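Long-range contact in acetyltransferase, GNAT family (PDB 2ATR), which is of unknown function but belongs to the GNAT family and so probably transfers an acetyl group from acetyl-CoA to an acceptor not yet identified: residues I57-V69 with M88-Q102. Residues are numbered along the deposited sequence; the frame is centred on the assembly and turned at random.
Sequences IRLVGDGFSSVFV and MKEALGNFKEAYQVQ
The ring of F95 meets G63 O at its edge, near the ring plane, with CD1 3.6 Å from that oxygen; L59 CD1 and V67 CG2 approach it obliquely. The F68 ring has water 1 above one face, offset toward the rim, while Q102 runs alongside, pointing the same way, its amide plane turned 39° from the ring. S65 O lies at the edge of the Y99 ring, near its plane. The F95 and F68 rings lie on opposite faces of the sheet in a parallel beta-alpha-beta unit, strand 66-74, helix 83-92 and strand 100-102, within the GNAT fold. L42 also touches F95, from a loop outside the unit.

I57, L59, V67 and V69 form the surface facing the helix and the loop after it. I57 reaches the helix with two branches: CD1 to M88 SE (3.6 Å), crossing that side chain at about a right angle, and CG2 to A91 CB. M88 is bent at chi2 and chi3 (-73° and -75°), which brings its selenium against both I57 CD1 and V69 CG2. Further along, L59 CD1 packs against A91, L92 and F95. V67 CG2 touches both the F95 ring at CD1 and A98 CB, 3.6 Å from the latter.

After the helix, a type I turn from F95 to A98 leads the chain into the edge strand 100-102. Leading into the ladder, Y99 N bonds to F64 O; Q100 N, at the start of strand 100-102, bonds to S65 O from above the carbonyl plane. The hairpin loop presenting these oxygens is held by D62 OD1, which accepts from F64 N (2.7 Å), an Asx turn, and also from S66 N. The parallel ladder continues with V67 N to Q100 O, Q102 N to V67 O, and finally V69 N to Q102 O at 3.0 Å; V67 O also accepts a bond from water 1, at 3.2 Å.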
ATOM      1  N   ILE A  57      -0.371  -3.854  -3.445  1.00 25.37           N
ATOM      2  CA  ILE A  57       0.329  -3.140  -2.332  1.00 25.79           C
ATOM      3  C   ILE A  57       1.689  -2.750  -2.861  1.00 26.36           C
ATOM      4  O   ILE A  57       2.285  -3.496  -3.635  1.00 26.00           O
ATOM      5  CB  ILE A  57       0.388  -3.919  -0.980  1.00 26.32           C
ATOM      6  CG1 ILE A  57       1.020  -3.040   0.186  1.00 21.75           C
ATOM      7  CG2 ILE A  57       1.166  -5.250  -1.177  1.00 23.00           C
ATOM      8  CD1 ILE A  57       0.830  -3.717   1.601  1.00 23.59           C
ATOM      9  N   ARG A  58       2.143  -1.547  -2.517  1.00 25.58           N
ATOM     10  CA  ARG A  58       3.420  -1.051  -2.945  1.00 25.89           C
ATOM     11  C   ARG A  58       4.125  -0.367  -1.754  1.00 26.63           C
ATOM     12  O   ARG A  58       3.623   0.589  -1.128  1.00 26.26           O
ATOM     13  CB  ARG A  58       3.257  -0.045  -4.092  1.00 26.19           C
ATOM     14  CG  ARG A  58       4.511   0.408  -4.723  1.00 28.72           C
ATOM     15  CD  ARG A  58       4.245   1.126  -6.046  1.00 24.73           C
ATOM     16  NE  ARG A  58       3.752   2.503  -5.885  1.00 23.68           N
ATOM     17  CZ  ARG A  58       4.496   3.583  -5.667  1.00 24.56           C
ATOM     18  NH1 ARG A  58       5.816   3.518  -5.432  1.00 22.41           N
ATOM     19  NH2 ARG A  58       3.903   4.760  -5.629  1.00 25.81           N
ATOM     20  N   LEU A  59       5.297  -0.887  -1.434  1.00 27.13           N
ATOM     21  CA  LEU A  59       6.107  -0.336  -0.333  1.00 26.52           C
ATOM     22  C   LEU A  59       7.277   0.410  -0.884  1.00 24.94           C
ATOM     23  O   LEU A  59       7.816   0.023  -1.910  1.00 26.69           O
ATOM     24  CB  LEU A  59       6.607  -1.462   0.562  1.00 25.67           C
ATOM     25  CG  LEU A  59       5.666  -2.498   1.157  1.00 27.06           C
ATOM     26  CD1 LEU A  59       6.480  -3.343   2.108  1.00 27.70           C
ATOM     27  CD2 LEU A  59       4.516  -1.876   1.866  1.00 24.86           C
ATOM     28  N   VAL A  60       7.684   1.474  -0.184  1.00 25.89           N
ATOM     29  CA  VAL A  60       8.793   2.350  -0.562  1.00 23.37           C
ATOM     30  C   VAL A  60       9.661   2.679   0.666  1.00 24.95           C
ATOM     31  O   VAL A  60       9.240   2.444   1.810  1.00 24.24           O
ATOM     32  CB  VAL A  60       8.315   3.702  -1.210  1.00 24.09           C
ATOM     33  CG1 VAL A  60       7.514   3.422  -2.524  1.00 23.03           C
ATOM     34  CG2 VAL A  60       7.526   4.554  -0.219  1.00 21.56           C
ATOM     35  N   GLY A  61      10.840   3.245   0.427  1.00 24.90           N
ATOM     36  CA  GLY A  61      11.731   3.605   1.547  1.00 26.28           C
ATOM     37  C   GLY A  61      13.080   2.984   1.341  1.00 26.79           C
ATOM     38  O   GLY A  61      13.392   2.509   0.246  1.00 27.39           O
ATOM     39  N   ASP A  62      13.905   2.999   2.385  1.00 28.58           N
ATOM     40  CA  ASP A  62      15.282   2.456   2.256  1.00 28.39           C
ATOM     41  C   ASP A  62      15.328   0.943   2.530  1.00 28.49           C
ATOM     42  O   ASP A  62      16.305   0.285   2.155  1.00 30.26           O
ATOM     43  CB  ASP A  62      16.301   3.271   3.084  1.00 26.89           C
ATOM     44  CG  ASP A  62      16.040   3.167   4.580  1.00 26.54           C
ATOM     45  OD1 ASP A  62      15.751   2.097   5.094  1.00 26.98           O
ATOM     46  OD2 ASP A  62      16.076   4.160   5.254  1.00 27.90           O
ATOM     47  N   GLY A  63      14.288   0.389   3.151  1.00 27.55           N
ATOM     48  CA  GLY A  63      14.174  -1.028   3.372  1.00 28.51           C
ATOM     49  C   GLY A  63      14.894  -1.498   4.624  1.00 29.63           C
ATOM     50  O   GLY A  63      14.872  -2.693   4.941  1.00 31.22           O
ATOM     51  N   PHE A  64      15.501  -0.573   5.356  1.00 28.77           N
ATOM     52  CA  PHE A  64      16.284  -0.946   6.558  1.00 29.96           C
ATOM     53  C   PHE A  64      15.899  -0.132   7.748  1.00 28.49           C
ATOM     54  O   PHE A  64      15.448  -0.673   8.754  1.00 29.84           O
ATOM     55  CB  PHE A  64      17.820  -0.829   6.302  1.00 30.25           C
ATOM     56  CG  PHE A  64      18.346  -1.851   5.345  1.00 33.70           C
ATOM     57  CD1 PHE A  64      18.658  -3.144   5.801  1.00 37.49           C
ATOM     58  CD2 PHE A  64      18.538  -1.538   4.000  1.00 32.73           C
ATOM     59  CE1 PHE A  64      19.145  -4.138   4.916  1.00 37.56           C
ATOM     60  CE2 PHE A  64      19.058  -2.508   3.101  1.00 37.97           C
ATOM     61  CZ  PHE A  64      19.359  -3.818   3.559  1.00 38.04           C
ATOM     62  N   SER A  65      16.100   1.176   7.675  1.00 28.51           N
ATOM     63  CA  SER A  65      15.618   2.059   8.754  1.00 29.98           C
ATOM     64  C   SER A  65      14.151   2.465   8.580  1.00 28.70           C
ATOM     65  O   SER A  65      13.469   2.736   9.580  1.00 28.39           O
ATOM     66  CB  SER A  65      16.469   3.306   8.914  1.00 28.99           C
ATOM     67  OG  SER A  65      17.838   2.916   9.034  1.00 36.65           O
ATOM     68  N   SER A  66      13.693   2.521   7.320  1.00 28.59           N
ATOM     69  CA  SER A  66      12.363   3.056   7.003  1.00 28.94           C
ATOM     70  C   SER A  66      11.730   2.378   5.802  1.00 26.88           C
ATOM     71  O   SER A  66      12.364   2.241   4.732  1.00 26.00           O
ATOM     72  CB  SER A  66      12.404   4.557   6.753  1.00 29.61           C
ATOM     73  OG  SER A  66      13.112   4.797   5.542  1.00 38.27           O
ATOM     74  N   VAL A  67      10.483   1.959   6.020  1.00 26.45           N
ATOM     75  CA  VAL A  67       9.596   1.372   5.048  1.00 27.05           C
ATOM     76  C   VAL A  67       8.219   2.099   5.156  1.00 27.17           C
ATOM     77  O   VAL A  67       7.751   2.427   6.251  1.00 29.09           O
ATOM     78  CB  VAL A  67       9.440  -0.142   5.267  1.00 26.62           C
ATOM     79  CG1 VAL A  67       8.345  -0.752   4.294  1.00 24.60           C
ATOM     80  CG2 VAL A  67      10.823  -0.889   5.075  1.00 25.97           C
ATOM     81  N   PHE A  68       7.630   2.428   4.021  1.00 26.54           N
ATOM     82  CA  PHE A  68       6.333   3.155   4.012  1.00 27.11           C
ATOM     83  C   PHE A  68       5.389   2.352   3.138  1.00 25.23           C
ATOM     84  O   PHE A  68       5.803   1.911   2.050  1.00 25.34           O
ATOM     85  CB  PHE A  68       6.489   4.590   3.487  1.00 27.40           C
ATOM     86  CG  PHE A  68       7.457   5.433   4.310  1.00 33.23           C
ATOM     87  CD1 PHE A  68       6.992   6.195   5.384  1.00 32.32           C
ATOM     88  CD2 PHE A  68       8.839   5.381   4.062  1.00 33.44           C
ATOM     89  CE1 PHE A  68       7.866   6.976   6.151  1.00 34.89           C
ATOM     90  CE2 PHE A  68       9.713   6.114   4.845  1.00 34.24           C
ATOM     91  CZ  PHE A  68       9.214   6.932   5.884  1.00 35.78           C
ATOM     92  N   VAL A  69       4.163   2.160   3.615  1.00 25.38           N
ATOM     93  CA  VAL A  69       3.116   1.474   2.839  1.00 25.50           C
ATOM     94  C   VAL A  69       2.564   2.575   1.943  1.00 25.69           C
ATOM     95  O   VAL A  69       1.795   3.441   2.390  1.00 23.95           O
ATOM     96  CB  VAL A  69       1.945   0.840   3.703  1.00 25.76           C
ATOM     97  CG1 VAL A  69       0.847   0.253   2.737  1.00 25.75           C
ATOM     98  CG2 VAL A  69       2.443  -0.299   4.606  1.00 26.51           C
HETATM   99  N   MSE A  88      -0.974  -6.889   2.934  1.00 26.52           N
HETATM  100  CA  MSE A  88      -0.208  -6.330   4.055  1.00 28.01           C
HETATM  101  C   MSE A  88       0.723  -7.383   4.699  1.00 28.89           C
HETATM  102  O   MSE A  88       1.924  -7.158   4.888  1.00 29.52           O
HETATM  103  CB  MSE A  88      -1.200  -5.710   5.081  1.00 26.30           C
HETATM  104  CG  MSE A  88      -1.748  -4.279   4.683  1.00 28.16           C
HETATM  105 SE   MSE A  88      -0.560  -2.898   4.828  1.00 24.72          SE
HETATM  106  CE  MSE A  88      -0.575  -2.758   6.648  1.00 29.89           C
ATOM    107  N   LYS A  89       0.173  -8.543   5.028  1.00 30.65           N
ATOM    108  CA  LYS A  89       0.976  -9.608   5.683  1.00 31.98           C
ATOM    109  C   LYS A  89       2.097 -10.135   4.811  1.00 31.96           C
ATOM    110  O   LYS A  89       3.239 -10.250   5.296  1.00 32.47           O
ATOM    111  CB  LYS A  89       0.080 -10.724   6.245  1.00 33.31           C
ATOM    112  CG  LYS A  89      -0.842 -10.240   7.376  1.00 35.78           C
ATOM    113  CD  LYS A  89      -1.908 -11.309   7.764  1.00 41.08           C
ATOM    114  CE  LYS A  89      -2.883 -10.791   8.774  1.00 45.06           C
ATOM    115  NZ  LYS A  89      -2.220 -10.142   9.970  1.00 49.13           N
ATOM    116  N   GLU A  90       1.834 -10.368   3.523  1.00 31.28           N
ATOM    117  CA  GLU A  90       2.931 -10.770   2.594  1.00 32.43           C
ATOM    118  C   GLU A  90       3.994  -9.709   2.319  1.00 31.48           C
ATOM    119  O   GLU A  90       5.207 -10.014   2.332  1.00 29.73           O
ATOM    120  CB  GLU A  90       2.422 -11.289   1.254  1.00 32.55           C
ATOM    121  CG  GLU A  90       1.494 -12.511   1.363  1.00 40.53           C
ATOM    122  CD  GLU A  90       2.153 -13.705   2.073  1.00 46.31           C
ATOM    123  OE1 GLU A  90       3.366 -13.937   1.867  1.00 46.55           O
ATOM    124  OE2 GLU A  90       1.454 -14.397   2.856  1.00 49.81           O
ATOM    125  N   ALA A  91       3.564  -8.475   2.033  1.00 29.57           N
ATOM    126  CA  ALA A  91       4.556  -7.426   1.746  1.00 28.85           C
ATOM    127  C   ALA A  91       5.391  -7.110   2.985  1.00 28.66           C
ATOM    128  O   ALA A  91       6.608  -7.098   2.899  1.00 28.69           O
ATOM    129  CB  ALA A  91       3.902  -6.164   1.181  1.00 27.18           C
ATOM    130  N   LEU A  92       4.753  -6.908   4.137  1.00 29.27           N
ATOM    131  CA  LEU A  92       5.490  -6.491   5.346  1.00 31.16           C
ATOM    132  C   LEU A  92       6.353  -7.622   5.931  1.00 33.13           C
ATOM    133  O   LEU A  92       7.269  -7.350   6.700  1.00 33.34           O
ATOM    134  CB  LEU A  92       4.541  -5.955   6.417  1.00 30.81           C
ATOM    135  CG  LEU A  92       3.845  -4.627   6.082  1.00 30.49           C
ATOM    136  CD1 LEU A  92       2.888  -4.329   7.172  1.00 32.43           C
ATOM    137  CD2 LEU A  92       4.908  -3.530   5.873  1.00 32.84           C
ATOM    138  N   GLY A  93       6.034  -8.875   5.566  1.00 34.23           N
ATOM    139  CA  GLY A  93       6.819 -10.049   5.941  1.00 35.93           C
ATOM    140  C   GLY A  93       8.274  -9.963   5.509  1.00 37.12           C
ATOM    141  O   GLY A  93       9.186 -10.553   6.143  1.00 37.74           O
ATOM    142  N   ASN A  94       8.509  -9.211   4.441  1.00 36.68           N
ATOM    143  CA  ASN A  94       9.856  -8.941   3.983  1.00 37.11           C
ATOM    144  C   ASN A  94      10.599  -7.926   4.832  1.00 37.07           C
ATOM    145  O   ASN A  94      11.801  -7.754   4.667  1.00 36.57           O
ATOM    146  CB  ASN A  94       9.832  -8.468   2.543  1.00 37.26           C
ATOM    147  CG  ASN A  94       9.152  -9.452   1.642  1.00 40.19           C
ATOM    148  OD1 ASN A  94       7.972  -9.289   1.286  1.00 42.70           O
ATOM    149  ND2 ASN A  94       9.862 -10.515   1.310  1.00 38.15           N
ATOM    150  N   PHE A  95       9.902  -7.265   5.753  1.00 36.31           N
ATOM    151  CA  PHE A  95      10.488  -6.082   6.373  1.00 35.52           C
ATOM    152  C   PHE A  95      10.270  -6.060   7.845  1.00 35.60           C
ATOM    153  O   PHE A  95      10.198  -4.977   8.436  1.00 35.60           O
ATOM    154  CB  PHE A  95       9.995  -4.800   5.692  1.00 33.59           C
ATOM    155  CG  PHE A  95      10.462  -4.673   4.269  1.00 33.06           C
ATOM    156  CD1 PHE A  95      11.773  -4.334   3.983  1.00 30.94           C
ATOM    157  CD2 PHE A  95       9.601  -4.943   3.203  1.00 33.69           C
ATOM    158  CE1 PHE A  95      12.219  -4.288   2.700  1.00 32.67           C
ATOM    159  CE2 PHE A  95      10.041  -4.862   1.907  1.00 34.13           C
ATOM    160  CZ  PHE A  95      11.348  -4.523   1.653  1.00 33.80           C
ATOM    161  N   LYS A  96      10.220  -7.259   8.435  1.00 35.44           N
ATOM    162  CA  LYS A  96       9.815  -7.422   9.845  1.00 36.55           C
ATOM    163  C   LYS A  96      10.812  -6.876  10.861  1.00 35.68           C
ATOM    164  O   LYS A  96      10.462  -6.660  12.027  1.00 35.26           O
ATOM    165  CB  LYS A  96       9.445  -8.895  10.167  1.00 38.02           C
ATOM    166  CG  LYS A  96      10.596  -9.916   9.986  1.00 42.49           C
ATOM    167  CD  LYS A  96      10.070 -11.364   9.671  1.00 47.81           C
ATOM    168  CE  LYS A  96      11.178 -12.482   9.838  1.00 50.62           C
ATOM    169  NZ  LYS A  96      12.588 -11.979   9.518  1.00 52.62           N
ATOM    170  N   GLU A  97      12.045  -6.623  10.405  1.00 34.64           N
ATOM    171  CA  GLU A  97      13.074  -6.014  11.247  1.00 35.37           C
ATOM    172  C   GLU A  97      13.389  -4.551  10.833  1.00 34.20           C
ATOM    173  O   GLU A  97      14.232  -3.935  11.468  1.00 33.88           O
ATOM    174  CB  GLU A  97      14.368  -6.881  11.259  1.00 35.72           C
ATOM    175  CG  GLU A  97      14.070  -8.391  11.385  1.00 42.09           C
ATOM    176  CD  GLU A  97      15.033  -9.142  12.319  1.00 52.77           C
ATOM    177  OE1 GLU A  97      16.260  -8.851  12.282  1.00 54.29           O
ATOM    178  OE2 GLU A  97      14.554 -10.038  13.089  1.00 57.47           O
ATOM    179  N   ALA A  98      12.714  -4.007   9.812  1.00 31.12           N
ATOM    180  CA  ALA A  98      12.905  -2.573   9.445  1.00 32.07           C
ATOM    181  C   ALA A  98      12.660  -1.743  10.678  1.00 30.63           C
ATOM    182  O   ALA A  98      11.712  -1.985  11.411  1.00 32.02           O
ATOM    183  CB  ALA A  98      11.964  -2.100   8.286  1.00 30.13           C
ATOM    184  N   TYR A  99      13.522  -0.784  10.929  1.00 30.71           N
ATOM    185  CA  TYR A  99      13.426   0.029  12.148  1.00 30.74           C
ATOM    186  C   TYR A  99      12.047   0.689  12.396  1.00 30.16           C
ATOM    187  O   TYR A  99      11.416   0.480  13.452  1.00 28.97           O
ATOM    188  CB  TYR A  99      14.650   0.999  12.331  1.00 31.56           C
ATOM    189  CG  TYR A  99      14.547   1.755  13.651  1.00 34.68           C
ATOM    190  CD1 TYR A  99      14.750   1.107  14.873  1.00 40.67           C
ATOM    191  CD2 TYR A  99      14.171   3.094  13.672  1.00 38.04           C
ATOM    192  CE1 TYR A  99      14.596   1.793  16.093  1.00 41.35           C
ATOM    193  CE2 TYR A  99      13.997   3.782  14.895  1.00 43.65           C
ATOM    194  CZ  TYR A  99      14.211   3.113  16.079  1.00 43.09           C
ATOM    195  OH  TYR A  99      14.059   3.795  17.266  1.00 51.85           O
ATOM    196  N   GLN A 100      11.541   1.431  11.416  1.00 29.92           N
ATOM    197  CA  GLN A 100      10.199   2.022  11.517  1.00 28.52           C
ATOM    198  C   GLN A 100       9.422   1.706  10.277  1.00 28.18           C
ATOM    199  O   GLN A 100       9.955   1.796   9.152  1.00 27.85           O
ATOM    200  CB  GLN A 100      10.248   3.542  11.678  1.00 30.30           C
ATOM    201  CG  GLN A 100      10.838   3.946  12.996  1.00 32.04           C
ATOM    202  CD  GLN A 100      10.860   5.428  13.156  1.00 38.68           C
ATOM    203  OE1 GLN A 100      11.467   6.161  12.355  1.00 43.16           O
ATOM    204  NE2 GLN A 100      10.189   5.895  14.185  1.00 40.63           N
ATOM    205  N   VAL A 101       8.162   1.313  10.469  1.00 25.88           N
ATOM    206  CA  VAL A 101       7.299   1.116   9.316  1.00 25.15           C
ATOM    207  C   VAL A 101       6.074   2.012   9.519  1.00 25.11           C
ATOM    208  O   VAL A 101       5.452   1.971  10.586  1.00 25.42           O
ATOM    209  CB  VAL A 101       6.912  -0.352   9.154  1.00 25.36           C
ATOM    210  CG1 VAL A 101       5.972  -0.493   7.985  1.00 25.33           C
ATOM    211  CG2 VAL A 101       8.200  -1.234   8.934  1.00 23.60           C
ATOM    212  N   GLN A 102       5.760   2.834   8.509  1.00 24.27           N
ATOM    213  CA  GLN A 102       4.704   3.813   8.623  1.00 24.18           C
ATOM    214  C   GLN A 102       3.811   3.868   7.397  1.00 25.03           C
ATOM    215  O   GLN A 102       4.097   3.244   6.386  1.00 25.38           O
ATOM    216  CB  GLN A 102       5.288   5.210   8.901  1.00 23.19           C
ATOM    217  CG  GLN A 102       6.062   5.298  10.199  1.00 25.86           C
ATOM    218  CD  GLN A 102       6.565   6.689  10.442  1.00 31.70           C
ATOM    219  OE1 GLN A 102       5.801   7.587  10.711  1.00 35.57           O
ATOM    220  NE2 GLN A 102       7.839   6.875  10.312  1.00 37.51           N
TER
HETATM  221  O   HOH W   1       9.055   4.474   8.294  1.00 31.40           O